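Local coordinates for helix-turn-helix domain-containing protein (Shewanella amazonensis SB2B, PDB 3KE2), which is of unknown function but, as a helix-turn-helix protein with a winged-helix fold, probably binds DNA, at residues H27-A32 / L37-L42. Residues are numbered along the deposited sequence; the frame is centred on the assembly and turned at random.
With NO3 (nitrate ion), chain D.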
loop_
_atom_site.group_PDB
_atom_site.type_symbol
_atom_site.label_atom_id
_atom_site.label_comp_id
_atom_site.label_asym_id
_atom_site.label_seq_id
_atom_site.Cartn_x
_atom_site.Cartn_y
_atom_site.Cartn_z
ATOM N N HIS A 27 0.494 9.293 -7.885
ATOM C CA HIS A 27 1.553 9.598 -8.868
ATOM C C HIS A 27 1.109 10.771 -9.745
ATOM O O HIS A 27 1.860 11.707 -9.937
ATOM C CB HIS A 27 1.891 8.336 -9.683
ATOM C CG HIS A 27 2.820 8.550 -10.840
ATOM N ND1 HIS A 27 4.194 8.457 -10.725
ATOM C CD2 HIS A 27 2.565 8.776 -12.155
ATOM C CE1 HIS A 27 4.747 8.649 -11.913
ATOM N NE2 HIS A 27 3.781 8.842 -12.799
ATOM N N LEU A 28 -0.124 10.728 -10.246
ATOM C CA LEU A 28 -0.640 11.804 -11.073
ATOM C C LEU A 28 -0.595 13.149 -10.337
ATOM O O LEU A 28 -0.085 14.135 -10.862
ATOM C CB LEU A 28 -2.061 11.499 -11.494
ATOM C CG LEU A 28 -2.258 10.384 -12.515
ATOM C CD1 LEU A 28 -3.746 10.239 -12.745
ATOM C CD2 LEU A 28 -1.511 10.646 -13.833
HETATM N N MSE A 29 -1.091 13.150 -9.100
HETATM C CA MSE A 29 -1.139 14.338 -8.251
HETATM C C MSE A 29 0.220 14.894 -7.928
HETATM O O MSE A 29 0.379 16.089 -7.722
HETATM C CB MSE A 29 -1.820 13.987 -6.940
HETATM C CG MSE A 29 -3.244 13.621 -7.103
HETATM SE SE MSE A 29 -3.962 12.987 -5.456
HETATM C CE MSE A 29 -5.630 12.502 -6.102
ATOM N N ASP A 30 1.212 14.033 -7.910
ATOM C CA ASP A 30 2.544 14.446 -7.559
ATOM C C ASP A 30 3.285 15.071 -8.737
ATOM O O ASP A 30 4.174 15.885 -8.526
ATOM C CB ASP A 30 3.325 13.224 -7.044
ATOM C CG ASP A 30 4.444 13.588 -6.063
ATOM O OD1 ASP A 30 4.209 14.410 -5.145
ATOM O OD2 ASP A 30 5.537 12.983 -6.168
ATOM N N ASP A 31 2.943 14.709 -9.972
ATOM C CA ASP A 31 3.670 15.250 -11.152
ATOM C C ASP A 31 3.011 16.485 -11.806
ATOM O O ASP A 31 3.638 17.138 -12.631
ATOM C CB ASP A 31 3.904 14.140 -12.211
ATOM C CG ASP A 31 4.693 12.879 -11.639
ATOM O OD1 ASP A 31 4.865 12.702 -10.384
ATOM O OD2 ASP A 31 5.128 12.040 -12.475
ATOM N N ALA A 32 1.773 16.789 -11.424
ATOM C CA ALA A 32 1.010 17.932 -11.936
ATOM C C ALA A 32 -0.075 18.386 -10.925
ATOM O O ALA A 32 -0.497 17.618 -10.065
ATOM C CB ALA A 32 0.369 17.590 -13.272
ATOM N N LEU A 37 -12.052 17.547 -10.852
ATOM C CA LEU A 37 -12.463 17.796 -12.214
ATOM C C LEU A 37 -11.349 17.462 -13.218
ATOM O O LEU A 37 -11.614 16.856 -14.254
ATOM C CB LEU A 37 -12.888 19.254 -12.369
ATOM C CG LEU A 37 -13.564 19.542 -13.709
ATOM C CD1 LEU A 37 -14.682 18.469 -14.007
ATOM C CD2 LEU A 37 -14.093 20.994 -13.771
ATOM N N SER A 38 -10.104 17.829 -12.909
ATOM C CA SER A 38 -9.007 17.528 -13.841
ATOM C C SER A 38 -8.740 16.024 -13.839
ATOM O O SER A 38 -8.590 15.428 -14.900
ATOM C CB SER A 38 -7.718 18.335 -13.551
ATOM O OG SER A 38 -7.135 18.008 -12.309
ATOM N N LEU A 39 -8.713 15.413 -12.659
ATOM C CA LEU A 39 -8.511 13.975 -12.593
ATOM C C LEU A 39 -9.612 13.206 -13.373
ATOM O O LEU A 39 -9.333 12.216 -14.034
ATOM C CB LEU A 39 -8.429 13.499 -11.136
ATOM C CG LEU A 39 -7.132 13.897 -10.411
ATOM C CD1 LEU A 39 -7.241 13.725 -8.901
ATOM C CD2 LEU A 39 -5.946 13.111 -10.961
ATOM N N GLY A 40 -10.848 13.688 -13.324
ATOM C CA GLY A 40 -11.933 13.015 -14.008
ATOM C C GLY A 40 -11.776 13.001 -15.516
ATOM O O GLY A 40 -11.944 11.955 -16.154
ATOM N N LYS A 41 -11.428 14.158 -16.078
ATOM C CA LYS A 41 -11.267 14.299 -17.532
ATOM C C LYS A 41 -10.078 13.512 -18.070
ATOM O O LYS A 41 -10.135 12.998 -19.198
ATOM C CB LYS A 41 -11.106 15.748 -17.906
ATOM C CG LYS A 41 -12.314 16.585 -17.628
ATOM C CD LYS A 41 -11.988 18.045 -17.893
ATOM C CE LYS A 41 -13.213 18.948 -17.837
ATOM N NZ LYS A 41 -12.820 20.376 -18.072
ATOM N N LEU A 42 -9.018 13.420 -17.267
ATOM C CA LEU A 42 -7.814 12.684 -17.646
ATOM C C LEU A 42 -7.923 11.182 -17.511
ATOM O O LEU A 42 -7.415 10.458 -18.354
ATOM C CB LEU A 42 -6.613 13.106 -16.778
ATOM C CG LEU A 42 -5.321 12.283 -16.956
ATOM C CD1 LEU A 42 -4.784 12.351 -18.406
ATOM C CD2 LEU A 42 -4.284 12.745 -15.970
HETATM N N NO3 D . -12.540 19.909 -7.641
HETATM O O1 NO3 D . -11.868 19.076 -6.758
HETATM O O2 NO3 D . -13.401 20.888 -7.145
HETATM O O3 NO3 D . -12.327 19.747 -9.009
#
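S38 OG, in the first turn of helix 36-43, is hydrogen-bonded to both H34 ND1 and N35 N, tying the helix start to the loop before it. Next to it, L37 N donates a nearly straight bond (168°) to nitrate O3 at 2.9 Å; L36 N also bonds this ion, which probably comes from the crystallisation liquor. Across to helix 14-31 no hydrogen bond forms, and the contact rests on four apolar side chains. M29 is a selenomethionine with its chain extended beyond CG; its side chain crosses that of L39 at about a right angle and brings CE to 3.5 Å from L39 CD1. The other L39 methyl meets L28 at a slant, CD2 to L28 CD1 at 4.0 Å. One turn on, L42 has CG anti to its backbone N (chi1 173°), and its CD2 meets L28 tip to tip, 4.1 Å from L28 CD2. The short axes stay 11.7 Å apart at their closest and run at 118°, so side-chain ends, not backbones, bridge the helices. I54 and Y78 also pack on M29, and L50 on L39, extending the apolar cluster to helix 47-55 and strand 77-82, consistent with the core of a winged helix-turn-helix domain. With no hydrogen bond crossing between the two segments, the direct contact between them is apolar, consistent with a fit governed mainly by side-chain shape rather than by directional bonds.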